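Local structure of Lmo1340 protein (Listeria monocytogenes, 4NLM) at residues I103-S107 with K133-F139; N159-E163 with K174-P180. The protein is of unknown function but is probably a surface lipoprotein built around a YqgU-like six-bladed beta-propeller domain. All coordinates share one frame; numbering follows the deposited sequence.

Contact 1 of 2, residues I103-S107 with K133-F139; sequences ILLYS and KPLTTTF
Tyr106 meets 133-139 at both ends of its side chain, with the aromatic face against Phe139 and the hydroxyl at the turn before strand 137-141. Phe139 turns its edge, led by CZ, onto the Tyr106 ring in an offset edge-to-face pair, with centroids 5.3 Å apart and planes at 66°. Leu104 adds a CH-pi contact: its CD2 sits over one face of Phe139, 3.8 Å from the ring centroid. The CG2 methyl of Thr137 lies over the opposite face, so the phenyl ring is held between two aliphatic groups. With CG of Tyr106 anti to the backbone N (chi1 179°), the phenol reaches across to the loop. There Leu135 O lies at the ring edge, in its plane, 2.7 Å from Tyr106 OH, and Lys133 O is 3.1 Å from the same OH; one proton can serve either carbonyl. Thr137 OG1 donates to the same Leu135 O at 2.8 Å, from above the carbonyl plane. The inverse gamma turn centred on Pro134 brings the two carbonyls near one hydroxyl, and proline suits such a bend. Further out, Met116 of strand 114-120 touches both aromatic rings, and Ile149 backs Phe139. Two neighbouring propeller blades thus pack face to face; the axes of 103-107 and 137-139 run antiparallel, 10.2 Å apart at their closest. Tyrosine suits this place: the ring packs inside while the single hydroxyl proton can be offered to one turn carbonyl or the other.

Contact 2 of 2, residues N159-E163 with K174-P180; sequences NFQIE and KIDVASP
Glu163 and Lys174 form an antiparallel non-hydrogen-bonded pair at the outer edge of a propeller blade, where the last strand gives way to the loop leading to the next blade. Backbone bonding continues one residue further: Ile175 N donates to Ile162 O at 3.0 Å. The return bond of this pair is replaced by water 1, which accepts from Ile162 N and donates to Ile175 O. The chain then peels away through an inverse gamma turn centred on Asp176. Among the apolar contacts, Ile162 is central. Its CG2 packs on Ile175 CB at 3.8 Å, while CD1 extends to Val177 CB at 4.0 Å. A branched isoleucine suits this, as its two arms touch different parts of the curving loop; Met150 of strand 148-155 and Ile182 of the next blade's strand 182-184 also pack here. The CD1 methyl also abuts the backbone oxygen Ser179 O. For the aromatic contact, a chi1 of 71° directs the Phe160 ring at the end of the loop. Its flat face accepts the proline CH2: Pro180 CD lies over it in a CH-pi contact, 4.0 Å from the centroid, and the Ala178 carbonyl carbon is at the ring edge. Opposite charges on long, flexible chains suit a meeting through solvent: Glu163 OE1 and Lys174 NZ, 4.7 Å apart, are bridged by waters 2 and 3, each donating to OE1 and accepting from NZ.

In the fold
Both contacts involve the four-stranded antiparallel sheet running from strand 137-141 to strand 171-174, one blade of the propeller. Contact 1 lies at its first strand and joins it to the preceding sheet, through strand 102-108. Contact 2 lies at the other side of the blade, where strand 159-166 meets the end of strand 171-174 and the loop that goes on to strand 182-184 of the next sheet. Contact 1 is complete by residue 139, well before contact 2 begins at 159. Their centres are about 16 Å apart and their nearest atoms about 6 Å, without touching. Together they tie a single blade to its predecessor and shape its exit towards its successor.

Contact 1 of 2, residues I103-S107 with K133-F139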
ATOM      1  N   ILE A 103       5.359   9.079 -10.358  0.50 11.10           N
ATOM      2  CA  ILE A 103       6.035   8.343  -9.322  0.50 10.25           C
ATOM      3  C   ILE A 103       6.531   9.348  -8.274  0.50 10.56           C
ATOM      4  O   ILE A 103       6.937  10.449  -8.629  0.50 11.71           O
ATOM      5  CB  ILE A 103       7.262   7.614  -9.892  0.50 13.89           C
ATOM      6  CG1 ILE A 103       6.830   6.488 -10.828  0.50 16.18           C
ATOM      7  CG2 ILE A 103       8.126   7.043  -8.768  0.50 14.51           C
ATOM      8  CD1 ILE A 103       7.949   5.908 -11.664  0.50 18.52           C
ATOM      9  N   LEU A 104       6.439   8.970  -6.997  1.00  9.41           N
ATOM     10  CA  LEU A 104       7.126   9.655  -5.922  1.00  9.79           C
ATOM     11  C   LEU A 104       8.375   8.854  -5.618  1.00  9.24           C
ATOM     12  O   LEU A 104       8.303   7.634  -5.401  1.00 10.29           O
ATOM     13  CB  LEU A 104       6.289   9.670  -4.668  1.00 10.75           C
ATOM     14  CG  LEU A 104       7.005  10.006  -3.377  1.00 12.97           C
ATOM     15  CD1 LEU A 104       7.422  11.444  -3.325  1.00 15.26           C
ATOM     16  CD2 LEU A 104       6.133   9.672  -2.193  1.00 15.93           C
ATOM     17  N   LEU A 105       9.514   9.524  -5.648  1.00  9.64           N
ATOM     18  CA  LEU A 105      10.772   8.922  -5.257  1.00  9.62           C
ATOM     19  C   LEU A 105      11.326   9.708  -4.094  1.00  9.68           C
ATOM     20  O   LEU A 105      11.543  10.923  -4.192  1.00 11.52           O
ATOM     21  CB  LEU A 105      11.788   8.967  -6.400  1.00 11.36           C
ATOM     22  CG  LEU A 105      13.164   8.400  -6.081  1.00 15.78           C
ATOM     23  CD1 LEU A 105      13.081   6.932  -5.721  1.00 18.13           C
ATOM     24  CD2 LEU A 105      14.065   8.632  -7.274  1.00 18.42           C
ATOM     25  N   TYR A 106      11.561   9.010  -2.990  1.00  9.78           N
ATOM     26  CA  TYR A 106      12.218   9.587  -1.835  1.00 10.02           C
ATOM     27  C   TYR A 106      13.575   8.907  -1.767  1.00 10.24           C
ATOM     28  O   TYR A 106      13.654   7.677  -1.616  1.00 10.52           O
ATOM     29  CB  TYR A 106      11.396   9.349  -0.581  1.00 10.49           C
ATOM     30  CG  TYR A 106      11.973   9.890   0.707  1.00 10.64           C
ATOM     31  CD1 TYR A 106      12.557  11.156   0.783  1.00 11.41           C
ATOM     32  CD2 TYR A 106      11.958   9.120   1.866  1.00 11.72           C
ATOM     33  CE1 TYR A 106      13.049  11.652   1.959  1.00 13.07           C
ATOM     34  CE2 TYR A 106      12.455   9.622   3.046  1.00 13.51           C
ATOM     35  CZ  TYR A 106      13.011  10.874   3.089  1.00 13.61           C
ATOM     36  OH  TYR A 106      13.546  11.375   4.278  1.00 15.79           O
ATOM     37  N   SER A 107      14.639   9.684  -1.910  1.00 10.62           N
ATOM     38  CA  SER A 107      15.962   9.137  -1.978  1.00 11.55           C
ATOM     39  C   SER A 107      16.966  10.065  -1.300  1.00 11.71           C
ATOM     40  O   SER A 107      16.694  11.219  -1.063  1.00 13.34           O
ATOM     41  CB  SER A 107      16.383   8.882  -3.417  1.00 13.52           C
ATOM     42  OG  SER A 107      16.442  10.060  -4.197  1.00 14.73           O
ATOM     43  N   LYS A 133      15.953  16.193   4.902  1.00 16.26           N
ATOM     44  CA  LYS A 133      16.977  15.368   5.527  1.00 16.23           C
ATOM     45  C   LYS A 133      16.559  13.896   5.420  1.00 16.44           C
ATOM     46  O   LYS A 133      15.382  13.599   5.301  1.00 16.02           O
ATOM     47  CB  LYS A 133      17.178  15.777   6.992  1.00 16.35           C
ATOM     48  CG  LYS A 133      17.630  17.213   7.180  1.00 18.16           C
ATOM     49  CD  LYS A 133      18.892  17.521   6.387  1.00 24.73           C
ATOM     50  CE  LYS A 133      19.270  18.987   6.456  1.00 25.01           C
ATOM     51  NZ  LYS A 133      19.716  19.408   7.809  1.00 21.87           N
ATOM     52  N   PRO A 134      17.523  12.967   5.431  1.00 16.97           N
ATOM     53  CA  PRO A 134      17.151  11.549   5.295  1.00 17.48           C
ATOM     54  C   PRO A 134      16.577  11.010   6.583  1.00 17.83           C
ATOM     55  O   PRO A 134      17.297  10.509   7.446  1.00 28.08           O
ATOM     56  CB  PRO A 134      18.465  10.858   4.942  1.00 19.89           C
ATOM     57  CG  PRO A 134      19.526  11.788   5.396  1.00 22.14           C
ATOM     58  CD  PRO A 134      18.981  13.169   5.446  1.00 18.11           C
ATOM     59  N   LEU A 135      15.278  11.120   6.708  1.00 18.90           N
ATOM     60  CA  LEU A 135      14.573  10.676   7.867  1.00 19.79           C
ATOM     61  C   LEU A 135      13.525   9.662   7.478  1.00 17.70           C
ATOM     62  O   LEU A 135      12.961   9.691   6.367  1.00 17.39           O
ATOM     63  CB  LEU A 135      13.875  11.862   8.493  1.00 24.33           C
ATOM     64  CG  LEU A 135      14.846  12.932   8.972  1.00 28.71           C
ATOM     65  CD1 LEU A 135      14.047  14.158   9.309  1.00 32.74           C
ATOM     66  CD2 LEU A 135      15.676  12.471  10.168  1.00 34.56           C
ATOM     67  N   THR A 136      13.195   8.809   8.434  1.00 18.02           N
ATOM     68  CA  THR A 136      12.144   7.828   8.197  1.00 17.27           C
ATOM     69  C   THR A 136      10.834   8.518   7.964  1.00 15.67           C
ATOM     70  O   THR A 136      10.380   9.307   8.806  1.00 16.40           O
ATOM     71  CB  THR A 136      12.054   6.873   9.411  1.00 22.56           C
ATOM     72  OG1 THR A 136      13.318   6.243   9.611  1.00 27.57           O
ATOM     73  CG2 THR A 136      10.947   5.833   9.209  1.00 22.34           C
ATOM     74  N   THR A 137      10.198   8.152   6.854  1.00 15.78           N
ATOM     75  CA  THR A 137       8.989   8.850   6.407  1.00 15.54           C
ATOM     76  C   THR A 137       7.991   7.863   5.818  1.00 15.42           C
ATOM     77  O   THR A 137       8.356   6.948   5.071  1.00 19.03           O
ATOM     78  CB  THR A 137       9.368   9.871   5.324  1.00 15.87           C
ATOM     79  OG1 THR A 137      10.401  10.742   5.802  1.00 15.60           O
ATOM     80  CG2 THR A 137       8.169  10.694   4.920  1.00 14.98           C
ATOM     81  N   THR A 138       6.720   8.107   6.105  1.00 13.70           N
ATOM     82  CA  THR A 138       5.637   7.309   5.540  1.00 12.73           C
ATOM     83  C   THR A 138       4.770   8.259   4.717  1.00 12.84           C
ATOM     84  O   THR A 138       4.370   9.317   5.217  1.00 13.46           O
ATOM     85  CB  THR A 138       4.792   6.609   6.634  1.00 14.59           C
ATOM     86  OG1 THR A 138       5.654   5.859   7.476  1.00 17.74           O
ATOM     87  CG2 THR A 138       3.738   5.696   6.030  1.00 15.44           C
ATOM     88  N   PHE A 139       4.425   7.879   3.482  1.00 11.74           N
ATOM     89  CA  PHE A 139       3.752   8.751   2.559  1.00 12.27           C
ATOM     90  C   PHE A 139       2.333   8.330   2.238  1.00 11.40           C
ATOM     91  O   PHE A 139       2.101   7.144   2.023  1.00 13.05           O
ATOM     92  CB  PHE A 139       4.521   8.831   1.235  1.00 12.49           C
ATOM     93  CG  PHE A 139       5.896   9.411   1.334  1.00 12.63           C
ATOM     94  CD1 PHE A 139       6.978   8.594   1.618  1.00 14.32           C
ATOM     95  CD2 PHE A 139       6.126  10.759   1.125  1.00 13.40           C
ATOM     96  CE1 PHE A 139       8.255   9.108   1.706  1.00 16.60           C
ATOM     97  CE2 PHE A 139       7.414  11.262   1.217  1.00 14.49           C
ATOM     98  CZ  PHE A 139       8.490  10.437   1.501  1.00 14.97           C
TER

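Contact 2 of 2, residues N159-E163 with K174-P180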
ATOM      1  N   ASN A 159       9.558  13.006  17.873  1.00 16.32           N
ATOM      2  CA  ASN A 159       8.735  11.779  17.849  1.00 19.00           C
ATOM      3  C   ASN A 159       8.172  11.567  16.438  1.00 15.75           C
ATOM      4  O   ASN A 159       8.821  10.934  15.617  1.00 16.99           O
ATOM      5  CB  ASN A 159       7.641  11.786  18.931  1.00 20.90           C
ATOM      6  CG  ASN A 159       6.899  10.462  19.008  1.00 24.61           C
ATOM      7  OD1 ASN A 159       7.322   9.466  18.418  1.00 28.55           O
ATOM      8  ND2 ASN A 159       5.790  10.442  19.744  1.00 30.61           N
ATOM      9  N   PHE A 160       7.017  12.155  16.138  1.00 16.55           N
ATOM     10  CA  PHE A 160       6.507  12.119  14.781  1.00 16.38           C
ATOM     11  C   PHE A 160       5.813  13.445  14.509  1.00 14.43           C
ATOM     12  O   PHE A 160       5.375  14.107  15.424  1.00 15.45           O
ATOM     13  CB  PHE A 160       5.517  10.966  14.537  1.00 18.42           C
ATOM     14  CG  PHE A 160       4.202  11.156  15.201  1.00 19.13           C
ATOM     15  CD1 PHE A 160       4.012  10.762  16.515  1.00 24.85           C
ATOM     16  CD2 PHE A 160       3.137  11.735  14.515  1.00 19.88           C
ATOM     17  CE1 PHE A 160       2.786  10.936  17.131  1.00 26.04           C
ATOM     18  CE2 PHE A 160       1.925  11.918  15.140  1.00 20.95           C
ATOM     19  CZ  PHE A 160       1.748  11.522  16.443  1.00 28.64           C
ATOM     20  N   GLN A 161       5.718  13.791  13.236  1.00 13.42           N
ATOM     21  CA  GLN A 161       4.972  14.986  12.826  1.00 13.03           C
ATOM     22  C   GLN A 161       4.410  14.662  11.462  1.00 11.75           C
ATOM     23  O   GLN A 161       4.871  13.734  10.803  1.00 12.85           O
ATOM     24  CB  GLN A 161       5.869  16.216  12.811  1.00 14.15           C
ATOM     25  CG  GLN A 161       6.899  16.154  11.719  1.00 12.39           C
ATOM     26  CD  GLN A 161       7.992  17.190  11.801  1.00 13.49           C
ATOM     27  OE1 GLN A 161       8.061  17.925  12.787  1.00 17.37           O
ATOM     28  NE2 GLN A 161       8.794  17.308  10.784  1.00 14.99           N
ATOM     29  N   ILE A 162       3.416  15.436  11.066  1.00 11.61           N
ATOM     30  CA  ILE A 162       2.661  15.208   9.812  1.00 11.93           C
ATOM     31  C   ILE A 162       2.593  16.507   9.026  1.00 11.69           C
ATOM     32  O   ILE A 162       2.313  17.569   9.583  1.00 12.30           O
ATOM     33  CB  ILE A 162       1.233  14.731  10.085  1.00 12.75           C
ATOM     34  CG1 ILE A 162       1.236  13.595  11.115  1.00 14.88           C
ATOM     35  CG2 ILE A 162       0.565  14.290   8.783  1.00 15.09           C
ATOM     36  CD1 ILE A 162      -0.164  13.122  11.416  1.00 18.54           C
ATOM     37  N   GLU A 163       2.885  16.420   7.740  1.00 11.03           N
ATOM     38  CA  GLU A 163       2.824  17.569   6.845  1.00 11.93           C
ATOM     39  C   GLU A 163       2.159  17.175   5.552  1.00 11.75           C
ATOM     40  O   GLU A 163       2.082  16.016   5.206  1.00 11.91           O
ATOM     41  CB  GLU A 163       4.258  18.042   6.567  1.00 14.00           C
ATOM     42  CG  GLU A 163       4.942  18.652   7.779  1.00 14.49           C
ATOM     43  CD  GLU A 163       6.459  18.702   7.657  1.00 15.20           C
ATOM     44  OE1 GLU A 163       7.030  19.752   8.001  1.00 15.32           O
ATOM     45  OE2 GLU A 163       7.080  17.713   7.225  1.00 19.10           O
ATOM     46  N   LYS A 174       1.487  22.127   7.911  1.00 16.38           N
ATOM     47  CA  LYS A 174       1.443  21.210   9.025  1.00 15.99           C
ATOM     48  C   LYS A 174       0.046  20.635   9.169  1.00 18.51           C
ATOM     49  O   LYS A 174      -0.937  21.331   8.940  1.00 20.36           O
ATOM     50  CB  LYS A 174       1.779  21.920  10.320  1.00 18.65           C
ATOM     51  CG  LYS A 174       3.165  22.481  10.305  1.00 18.54           C
ATOM     52  CD  LYS A 174       3.423  23.183  11.608  1.00 26.70           C
ATOM     53  CE  LYS A 174       4.770  23.840  11.548  1.00 20.28           C
ATOM     54  NZ  LYS A 174       5.862  22.878  11.332  1.00 20.87           N
ATOM     55  N   ILE A 175      -0.028  19.369   9.554  1.00 15.59           N
ATOM     56  CA  ILE A 175      -1.305  18.694   9.831  1.00 16.80           C
ATOM     57  C   ILE A 175      -1.306  18.386  11.322  1.00 16.88           C
ATOM     58  O   ILE A 175      -0.477  17.599  11.810  1.00 17.42           O
ATOM     59  CB  ILE A 175      -1.490  17.424   8.985  1.00 16.44           C
ATOM     60  CG1 ILE A 175      -1.517  17.826   7.512  1.00 19.60           C
ATOM     61  CG2 ILE A 175      -2.761  16.690   9.381  1.00 20.65           C
ATOM     62  CD1 ILE A 175      -1.894  16.731   6.571  1.00 22.43           C
ATOM     63  N   ASP A 176      -2.235  19.012  12.037  0.60 18.67           N
ATOM     64  CA  ASP A 176      -2.334  18.881  13.482  0.60 19.06           C
ATOM     65  C   ASP A 176      -3.237  17.713  13.850  0.60 20.86           C
ATOM     66  O   ASP A 176      -4.384  17.887  14.265  0.60 23.68           O
ATOM     67  CB  ASP A 176      -2.852  20.185  14.091  0.60 23.41           C
ATOM     68  CG  ASP A 176      -2.945  20.133  15.609  0.60 24.32           C
ATOM     69  OD1 ASP A 176      -2.314  19.259  16.239  0.60 26.81           O
ATOM     70  OD2 ASP A 176      -3.657  20.990  16.171  0.60 31.34           O
ATOM     71  N   VAL A 177      -2.696  16.519  13.668  1.00 19.20           N
ATOM     72  CA  VAL A 177      -3.412  15.289  13.960  1.00 20.94           C
ATOM     73  C   VAL A 177      -2.514  14.540  14.951  1.00 22.46           C
ATOM     74  O   VAL A 177      -1.316  14.426  14.736  1.00 22.24           O
ATOM     75  CB  VAL A 177      -3.722  14.551  12.644  1.00 18.69           C
ATOM     76  CG1 VAL A 177      -4.090  13.106  12.906  1.00 23.26           C
ATOM     77  CG2 VAL A 177      -4.819  15.259  11.874  1.00 21.53           C
ATOM     78  N   ALA A 178      -3.119  14.002  16.006  1.00 26.10           N
ATOM     79  CA  ALA A 178      -2.376  13.457  17.133  1.00 27.15           C
ATOM     80  C   ALA A 178      -1.997  11.995  17.034  1.00 24.40           C
ATOM     81  O   ALA A 178      -1.722  11.357  18.043  1.00 31.08           O
ATOM     82  CB  ALA A 178      -3.169  13.696  18.416  1.00 35.21           C
ATOM     83  N   SER A 179      -1.977  11.462  15.827  1.00 19.10           N
ATOM     84  CA  SER A 179      -1.644  10.074  15.626  1.00 17.35           C
ATOM     85  C   SER A 179      -0.948   9.897  14.302  1.00 16.10           C
ATOM     86  O   SER A 179      -1.248  10.591  13.352  1.00 19.20           O
ATOM     87  CB  SER A 179      -2.913   9.237  15.642  1.00 17.65           C
ATOM     88  OG  SER A 179      -2.644   7.887  15.307  1.00 18.55           O
ATOM     89  N   PRO A 180      -0.030   8.931  14.221  1.00 16.73           N
ATOM     90  CA  PRO A 180       0.565   8.674  12.918  1.00 17.74           C
ATOM     91  C   PRO A 180      -0.240   7.707  12.048  1.00 15.72           C
ATOM     92  O   PRO A 180       0.134   7.485  10.909  1.00 18.37           O
ATOM     93  CB  PRO A 180       1.924   8.074  13.286  1.00 21.20           C
ATOM     94  CG  PRO A 180       1.666   7.351  14.562  1.00 23.31           C
ATOM     95  CD  PRO A 180       0.646   8.180  15.292  1.00 18.50           C
TER
HETATM   96  O   HOH W   1       1.931  17.032  12.978  1.00 16.74           O
HETATM   97  O   HOH W   2       6.157  22.503   8.225  1.00 17.93           O
HETATM   98  O   HOH W   3       6.321  20.097  10.662  1.00 20.38           O